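Local coordinates for protein phenylacetate-CoA oxygenase subunit PaaB (Ralstonia eutropha JMP134, PDB 3EGR) that is probably a small subunit of the multicomponent oxygenase that acts on phenylacetyl-CoA in the aerobic breakdown of phenylacetic acid, at residues L20-C25 / G50-V55; G26-T31 / L37-D42. All blocks are in the same frame, centred on the assembly; numbering follows the deposited sequence. Where two conformers were deposited one is given.

Contact 1 of 2, residues L20-C25 / G50-V55; sequences LEHKHC and GVSIWV
Within one chain, the two outer strands of an antiparallel sheet, 23-29 and 52-57, are bridged where His22 meets Ser52 and Trp54. Strand 9-15 runs between them, so the side chains span a whole strand. NE2 of His22 and OG of Ser52 form a hydrogen bond of 2.8 Å. OG lies in the plane of the imidazole, at its edge. The serine torsion that turns OG opposite its own N (chi1 178°) brings it there. The same imidazole lies with one face on the indole of Trp54. This is a face-to-face stack, with the centroids of the His22 ring and the Trp54 five-membered ring 3.7 Å apart and the planes at 16°. CE1 of His22 comes within 3.4 Å of CE2 of Trp54. The stack sits on the sheet face turned away from helix 33-45, which packs on Ile53. Edge bond and stack together fix the tilt of the imidazole. Trp54 also meets His24 of the second subunit edge-to-face. Trp54 and Val55 pair with a strand of that subunit in an antiparallel ladder, which carries the sheet across the interface. A thiocyanate ion, probably from the crystallisation liquor, lies about 4 Å from the Trp54 side chain.

Contact 2 of 2, residues G26-T31 / L37-D42; sequences GSLHAT and LHMARD
Leu28 projects from strand 23-29 into the flank of helix 33-45, where it meets Met39 and Ala40. Strand 23-29, the helix and strand 52-57 form a beta-alpha-beta crossover. Its two strands run parallel with strand 9-15 between them, and the helix lies over one face of the sheet. The axes of 26-29 and 37-42 approach to 9.4 Å, with their directions 132° apart. One bump is a methyl of Leu28. CD2 of Leu28 fits a shallow hollow beside the helix backbone, 3.7 Å from CB of Met39. CD2 of Leu28 is also 3.7 Å from N of Ala40. The small CB of Ala40 forms another border of the hollow, 4.2 Å from CD2 of Leu28. With chi1 at 53°, the Leu28 branch is flanked by both its backbone N and its C, and CD2 reaches the helix.

The second bump comes the other way. Met39 is a selenomethionine whose side chain reaches across to the strand. Its selenium packs against the methyl of Ala30, with SE of Met39 3.9 Å from CB of Ala30. A bend at chi3 (62°) turns the terminal methyl toward the backbone of His29. Leu28 and Ala30 thus line up along the Met39 chain, one at CB and one at SE. Ala36, one turn before Ala40, also touches Leu28 and Ala30, while Trp10 of the central strand packs on Leu28. The terminal methyl, CE of Met39, ends 3.4 Å from the carbonyl O of His29.

Contacts 1 and 2 have centres 13 Å apart and share strand 23-29. Contact 2 is nested within the chain loop that contact 1 closes. They use opposite faces of the sheet: 20-25 and 50-55 meet on one, and helix 33-45 covers the other. Ile53 joins them. CG2 of Ile53 is 3.8 Å from CB of Ala40, and CD1 of Ile53 is 3.5 Å from CA of Arg41. Farther along, CG1 of Val55 lies 4.0 Å from N of Leu37. Alternate residues of strand 52-57 thus serve the two faces, Ser52 and Trp54 in contact 1, Ile53 and Val55 toward the helix. The thiocyanate lies by Trp54, on the contact 1 side.

Contact 1 of 2, residues L20-C25 / G50-V55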
ATOM      1  N   LEU A  20      17.889 -11.026  14.619  1.00 33.71           N
ATOM      2  CA  LEU A  20      17.898  -9.597  14.934  1.00 33.31           C
ATOM      3  C   LEU A  20      17.006  -8.782  14.003  1.00 32.86           C
ATOM      4  O   LEU A  20      16.324  -7.866  14.457  1.00 34.15           O
ATOM      5  CB  LEU A  20      19.327  -9.055  14.890  1.00 33.37           C
ATOM      6  CG  LEU A  20      20.277  -9.600  15.967  1.00 33.58           C
ATOM      7  CD1 LEU A  20      21.743  -9.325  15.606  1.00 33.55           C
ATOM      8  CD2 LEU A  20      19.945  -9.025  17.353  1.00 33.38           C
ATOM      9  N   GLU A  21      17.007  -9.098  12.709  1.00 30.95           N
ATOM     10  CA  GLU A  21      16.185  -8.362  11.750  1.00 29.97           C
ATOM     11  C   GLU A  21      15.376  -9.260  10.804  1.00 28.34           C
ATOM     12  O   GLU A  21      15.652 -10.443  10.651  1.00 27.13           O
ATOM     13  CB  GLU A  21      17.042  -7.371  10.951  1.00 31.71           C
ATOM     14  CG  GLU A  21      17.970  -7.987   9.902  1.00 34.32           C
ATOM     15  CD  GLU A  21      19.386  -8.242  10.403  1.00 37.42           C
ATOM     16  OE1 GLU A  21      20.010  -7.337  11.017  1.00 38.33           O
ATOM     17  OE2 GLU A  21      19.889  -9.357  10.159  1.00 39.84           O
ATOM     18  N   HIS A  22      14.362  -8.678  10.174  1.00 26.96           N
ATOM     19  CA  HIS A  22      13.548  -9.386   9.201  1.00 26.03           C
ATOM     20  C   HIS A  22      14.329  -9.511   7.887  1.00 26.17           C
ATOM     21  O   HIS A  22      14.878  -8.527   7.404  1.00 26.85           O
ATOM     22  CB  HIS A  22      12.216  -8.650   8.977  1.00 25.04           C
ATOM     23  CG  HIS A  22      11.231  -8.801  10.103  1.00 24.79           C
ATOM     24  ND1 HIS A  22      11.281  -8.034  11.248  1.00 24.26           N
ATOM     25  CD2 HIS A  22      10.155  -9.619  10.245  1.00 24.52           C
ATOM     26  CE1 HIS A  22      10.287  -8.383  12.051  1.00 24.51           C
ATOM     27  NE2 HIS A  22       9.587  -9.340  11.465  1.00 23.23           N
ATOM     28  N   LYS A  23      14.404 -10.727   7.343  1.00 25.80           N
ATOM     29  CA  LYS A  23      15.077 -11.000   6.071  1.00 26.18           C
ATOM     30  C   LYS A  23      14.018 -11.464   5.065  1.00 26.89           C
ATOM     31  O   LYS A  23      13.131 -12.260   5.398  1.00 26.76           O
ATOM     32  CB  LYS A  23      16.167 -12.091   6.209  1.00 26.21           C
ATOM     33  CG  LYS A  23      17.272 -11.826   7.266  1.00 28.27           C
ATOM     34  CD  LYS A  23      18.380 -12.919   7.326  1.00 27.05           C
ATOM     35  N   HIS A  24      14.111 -10.960   3.838  1.00 26.22           N
ATOM     36  CA  HIS A  24      13.234 -11.391   2.757  1.00 25.41           C
ATOM     37  C   HIS A  24      13.526 -12.835   2.434  1.00 26.24           C
ATOM     38  O   HIS A  24      14.673 -13.190   2.176  1.00 27.21           O
ATOM     39  CB  HIS A  24      13.483 -10.549   1.515  1.00 24.25           C
ATOM     40  CG  HIS A  24      12.594 -10.887   0.364  1.00 24.14           C
ATOM     41  ND1 HIS A  24      13.082 -11.167  -0.894  1.00 22.08           N
ATOM     42  CD2 HIS A  24      11.243 -10.963   0.270  1.00 24.74           C
ATOM     43  CE1 HIS A  24      12.071 -11.415  -1.708  1.00 22.07           C
ATOM     44  NE2 HIS A  24      10.944 -11.292  -1.030  1.00 22.77           N
ATOM     45  N   CYS A  25      12.499 -13.671   2.438  1.00 26.39           N
ATOM     46  CA  CYS A  25      12.706 -15.096   2.196  1.00 27.04           C
ATOM     47  C   CYS A  25      11.952 -15.646   0.976  1.00 26.13           C
ATOM     48  O   CYS A  25      12.136 -16.799   0.615  1.00 26.23           O
ATOM     49  CB  CYS A  25      12.373 -15.895   3.464  1.00 28.07           C
ATOM     50  SG  CYS A  25      10.671 -15.784   3.970  1.00 32.97           S
ATOM     51  N   GLY A  50       8.188 -18.227  18.149  1.00 25.28           N
ATOM     52  CA  GLY A  50       9.129 -17.126  18.354  1.00 25.48           C
ATOM     53  C   GLY A  50       9.618 -16.419  17.106  1.00 26.05           C
ATOM     54  O   GLY A  50      10.565 -15.636  17.158  1.00 27.62           O
ATOM     55  N   VAL A  51       8.958 -16.668  15.987  1.00 25.38           N
ATOM     56  CA  VAL A  51       9.394 -16.162  14.698  1.00 23.85           C
ATOM     57  C   VAL A  51       8.416 -15.072  14.304  1.00 23.65           C
ATOM     58  O   VAL A  51       7.219 -15.286  14.423  1.00 26.85           O
ATOM     59  CB  VAL A  51       9.389 -17.315  13.650  1.00 22.29           C
ATOM     60  CG1 VAL A  51       9.270 -16.782  12.281  1.00 22.14           C
ATOM     61  CG2 VAL A  51      10.634 -18.186  13.780  1.00 19.95           C
ATOM     62  N   SER A  52       8.906 -13.915  13.844  1.00 22.42           N
ATOM     63  CA  SER A  52       8.029 -12.840  13.349  1.00 21.57           C
ATOM     64  C   SER A  52       7.954 -12.866  11.836  1.00 22.26           C
ATOM     65  O   SER A  52       8.995 -12.900  11.177  1.00 23.16           O
ATOM     66  CB  SER A  52       8.543 -11.470  13.778  1.00 21.85           C
ATOM     67  OG  SER A  52       7.738 -10.419  13.259  1.00 22.14           O
ATOM     68  N   ILE A  53       6.729 -12.826  11.299  1.00 20.59           N
ATOM     69  CA  ILE A  53       6.501 -12.768   9.853  1.00 20.21           C
ATOM     70  C   ILE A  53       5.881 -11.430   9.426  1.00 19.30           C
ATOM     71  O   ILE A  53       4.905 -10.971  10.007  1.00 18.41           O
ATOM     72  CB  ILE A  53       5.556 -13.919   9.368  1.00 20.90           C
ATOM     73  CG1 ILE A  53       5.946 -15.254  10.015  1.00 22.39           C
ATOM     74  CG2 ILE A  53       5.570 -14.035   7.829  1.00 18.10           C
ATOM     75  CD1 ILE A  53       4.988 -16.412   9.677  1.00 22.46           C
ATOM     76  N   TRP A  54       6.452 -10.817   8.396  1.00 20.50           N
ATOM     77  CA  TRP A  54       5.862  -9.651   7.735  1.00 20.26           C
ATOM     78  C   TRP A  54       5.501 -10.003   6.300  1.00 20.75           C
ATOM     79  O   TRP A  54       6.337 -10.550   5.562  1.00 21.33           O
ATOM     80  CB  TRP A  54       6.843  -8.483   7.683  1.00 19.50           C
ATOM     81  CG  TRP A  54       7.132  -7.809   8.977  1.00 19.24           C
ATOM     82  CD1 TRP A  54       6.553  -8.064  10.184  1.00 20.32           C
ATOM     83  CD2 TRP A  54       8.038  -6.719   9.186  1.00 19.16           C
ATOM     84  NE1 TRP A  54       7.057  -7.212  11.139  1.00 21.42           N
ATOM     85  CE2 TRP A  54       7.970  -6.375  10.553  1.00 19.86           C
ATOM     86  CE3 TRP A  54       8.904  -6.001   8.351  1.00 19.62           C
ATOM     87  CZ2 TRP A  54       8.740  -5.353  11.108  1.00 18.52           C
ATOM     88  CZ3 TRP A  54       9.669  -4.973   8.902  1.00 19.23           C
ATOM     89  CH2 TRP A  54       9.586  -4.668  10.271  1.00 19.39           C
ATOM     90  N   VAL A  55       4.270  -9.677   5.909  1.00 20.55           N
ATOM     91  CA  VAL A  55       3.851  -9.773   4.523  1.00 20.28           C
ATOM     92  C   VAL A  55       3.517  -8.383   3.993  1.00 22.66           C
ATOM     93  O   VAL A  55       2.975  -7.527   4.708  1.00 24.09           O
ATOM     94  CB  VAL A  55       2.648 -10.743   4.318  1.00 19.88           C
ATOM     95  CG1 VAL A  55       3.055 -12.176   4.667  1.00 18.28           C
ATOM     96  CG2 VAL A  55       1.395 -10.286   5.093  1.00 19.35           C
TER

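Contact 2 of 2, residues G26-T31 / L37-D42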
ATOM      1  N   GLY A  26      11.132 -14.819   0.329  1.00 26.53           N
ATOM      2  CA  GLY A  26      10.440 -15.224  -0.888  1.00 25.22           C
ATOM      3  C   GLY A  26       9.142 -14.490  -1.104  1.00 26.06           C
ATOM      4  O   GLY A  26       8.878 -13.463  -0.450  1.00 26.23           O
ATOM      5  N   SER A  27       8.334 -15.045  -2.013  1.00 26.81           N
ATOM      6  CA  SER A  27       7.057 -14.469  -2.448  1.00 28.02           C
ATOM      7  C   SER A  27       5.988 -15.518  -2.392  1.00 27.19           C
ATOM      8  O   SER A  27       6.297 -16.701  -2.370  1.00 29.12           O
ATOM      9  CB  SER A  27       7.146 -14.033  -3.902  1.00 29.93           C
ATOM     10  OG  SER A  27       8.175 -13.083  -4.044  1.00 35.23           O
ATOM     11  N   LEU A  28       4.733 -15.087  -2.397  1.00 24.68           N
ATOM     12  CA  LEU A  28       3.623 -15.991  -2.609  1.00 23.26           C
ATOM     13  C   LEU A  28       2.380 -15.218  -3.038  1.00 23.35           C
ATOM     14  O   LEU A  28       2.292 -14.011  -2.823  1.00 24.74           O
ATOM     15  CB  LEU A  28       3.358 -16.841  -1.353  1.00 24.22           C
ATOM     16  CG  LEU A  28       3.172 -16.128  -0.016  1.00 25.22           C
ATOM     17  CD1 LEU A  28       1.902 -15.288  -0.033  1.00 22.58           C
ATOM     18  CD2 LEU A  28       3.154 -17.147   1.135  1.00 24.81           C
ATOM     19  N   HIS A  29       1.440 -15.912  -3.673  1.00 21.17           N
ATOM     20  CA  HIS A  29       0.168 -15.315  -4.054  1.00 21.03           C
ATOM     21  C   HIS A  29      -0.915 -15.682  -3.067  1.00 20.75           C
ATOM     22  O   HIS A  29      -1.054 -16.856  -2.705  1.00 20.44           O
ATOM     23  CB  HIS A  29      -0.254 -15.781  -5.441  1.00 22.05           C
ATOM     24  CG  HIS A  29       0.654 -15.316  -6.535  1.00 21.18           C
ATOM     25  ND1 HIS A  29       1.769 -16.024  -6.922  1.00 21.06           N
ATOM     26  CD2 HIS A  29       0.624 -14.208  -7.307  1.00 20.87           C
ATOM     27  CE1 HIS A  29       2.378 -15.377  -7.898  1.00 21.82           C
ATOM     28  NE2 HIS A  29       1.712 -14.265  -8.142  1.00 21.11           N
ATOM     29  N   ALA A  30      -1.691 -14.677  -2.649  1.00 20.81           N
ATOM     30  CA  ALA A  30      -2.746 -14.868  -1.637  1.00 19.93           C
ATOM     31  C   ALA A  30      -3.848 -13.842  -1.813  1.00 18.50           C
ATOM     32  O   ALA A  30      -3.622 -12.767  -2.358  1.00 18.94           O
ATOM     33  CB  ALA A  30      -2.172 -14.786  -0.227  1.00 19.44           C
ATOM     34  N   THR A  31      -5.048 -14.170  -1.356  1.00 18.74           N
ATOM     35  CA  THR A  31      -6.186 -13.270  -1.558  1.00 18.61           C
ATOM     36  C   THR A  31      -6.153 -12.075  -0.607  1.00 19.63           C
ATOM     37  O   THR A  31      -6.690 -11.057  -0.928  1.00 21.15           O
ATOM     38  CB  THR A  31      -7.527 -13.985  -1.437  1.00 17.34           C
ATOM     39  OG1 THR A  31      -7.659 -14.496  -0.111  1.00 16.77           O
ATOM     40  CG2 THR A  31      -7.649 -15.123  -2.475  1.00 15.34           C
ATOM     41  N   LEU A  37      -0.186 -14.298   5.494  1.00 22.82           N
ATOM     42  CA  LEU A  37       0.459 -14.635   6.771  1.00 22.92           C
ATOM     43  C   LEU A  37       0.346 -16.120   7.080  1.00 21.72           C
ATOM     44  O   LEU A  37       1.341 -16.775   7.350  1.00 21.07           O
ATOM     45  CB  LEU A  37      -0.178 -13.848   7.925  1.00 21.68           C
ATOM     46  CG  LEU A  37       0.445 -12.514   8.282  1.00 21.00           C
ATOM     47  CD1 LEU A  37      -0.401 -11.869   9.360  1.00 19.87           C
ATOM     48  CD2 LEU A  37       1.899 -12.703   8.727  1.00 20.28           C
ATOM     49  N   HIS A  38      -0.882 -16.626   7.047  1.00 22.18           N
ATOM     50  CA  HIS A  38      -1.152 -18.040   7.282  1.00 23.60           C
ATOM     51  C   HIS A  38      -0.300 -18.926   6.360  1.00 22.98           C
ATOM     52  O   HIS A  38       0.343 -19.860   6.827  1.00 22.96           O
ATOM     53  CB  HIS A  38      -2.650 -18.322   7.117  1.00 24.97           C
ATOM     54  CG  HIS A  38      -3.025 -19.767   7.283  1.00 30.01           C
ATOM     55  ND1 HIS A  38      -3.301 -20.335   8.513  1.00 31.28           N
ATOM     56  CD2 HIS A  38      -3.194 -20.756   6.367  1.00 31.24           C
ATOM     57  CE1 HIS A  38      -3.626 -21.606   8.345  1.00 31.07           C
ATOM     58  NE2 HIS A  38      -3.565 -21.886   7.053  1.00 31.95           N
HETATM   59  N   MSE A  39      -0.287 -18.614   5.062  1.00 23.02           N
HETATM   60  CA  MSE A  39       0.503 -19.380   4.084  1.00 22.15           C
HETATM   61  C   MSE A  39       2.000 -19.283   4.359  1.00 20.67           C
HETATM   62  O   MSE A  39       2.709 -20.286   4.265  1.00 21.52           O
HETATM   63  CB  MSE A  39       0.243 -18.906   2.640  1.00 21.98           C
HETATM   64  CG  MSE A  39      -1.089 -19.325   2.056  1.00 22.17           C
HETATM   65 SE   MSE A  39      -1.425 -18.613   0.259  0.75 19.76          SE
HETATM   66  CE  MSE A  39       0.020 -19.434  -0.719  1.00 15.38           C
ATOM     67  N   ALA A  40       2.484 -18.073   4.636  1.00 19.50           N
ATOM     68  CA  ALA A  40       3.903 -17.866   4.929  1.00 19.61           C
ATOM     69  C   ALA A  40       4.300 -18.665   6.166  1.00 20.07           C
ATOM     70  O   ALA A  40       5.356 -19.318   6.178  1.00 19.30           O
ATOM     71  CB  ALA A  40       4.239 -16.376   5.091  1.00 16.98           C
ATOM     72  N   ARG A  41       3.440 -18.634   7.191  0.50 20.30           N
ATOM     73  CA  ARG A  41       3.670 -19.383   8.443  0.50 21.24           C
ATOM     74  C   ARG A  41       3.949 -20.856   8.138  0.50 21.40           C
ATOM     75  O   ARG A  41       4.883 -21.445   8.683  0.50 23.79           O
ATOM     76  CB  ARG A  41       2.470 -19.232   9.413  0.50 21.04           C
ATOM     77  CG  ARG A  41       2.670 -19.801  10.851  0.50 21.42           C
ATOM     78  CD  ARG A  41       1.454 -19.505  11.783  0.50 21.29           C
ATOM     79  NE  ARG A  41       1.182 -20.559  12.776  0.50 20.77           N
ATOM     80  CZ  ARG A  41       1.687 -20.615  14.011  0.50 20.74           C
ATOM     81  NH1 ARG A  41       2.515 -19.676  14.458  0.50 21.91           N
ATOM     82  NH2 ARG A  41       1.365 -21.626  14.812  0.50 18.67           N
ATOM     83  N   ASP A  42       3.154 -21.434   7.248  1.00 20.73           N
ATOM     84  CA  ASP A  42       3.321 -22.832   6.846  1.00 20.90           C
ATOM     85  C   ASP A  42       4.477 -23.048   5.872  1.00 20.48           C
ATOM     86  O   ASP A  42       5.325 -23.926   6.074  1.00 19.78           O
ATOM     87  CB  ASP A  42       2.028 -23.360   6.213  1.00 21.89           C
ATOM     88  CG  ASP A  42       0.969 -23.679   7.239  1.00 22.79           C
ATOM     89  OD1 ASP A  42       1.269 -23.648   8.440  1.00 24.67           O
ATOM     90  OD2 ASP A  42      -0.171 -23.959   6.851  1.00 24.92           O
TER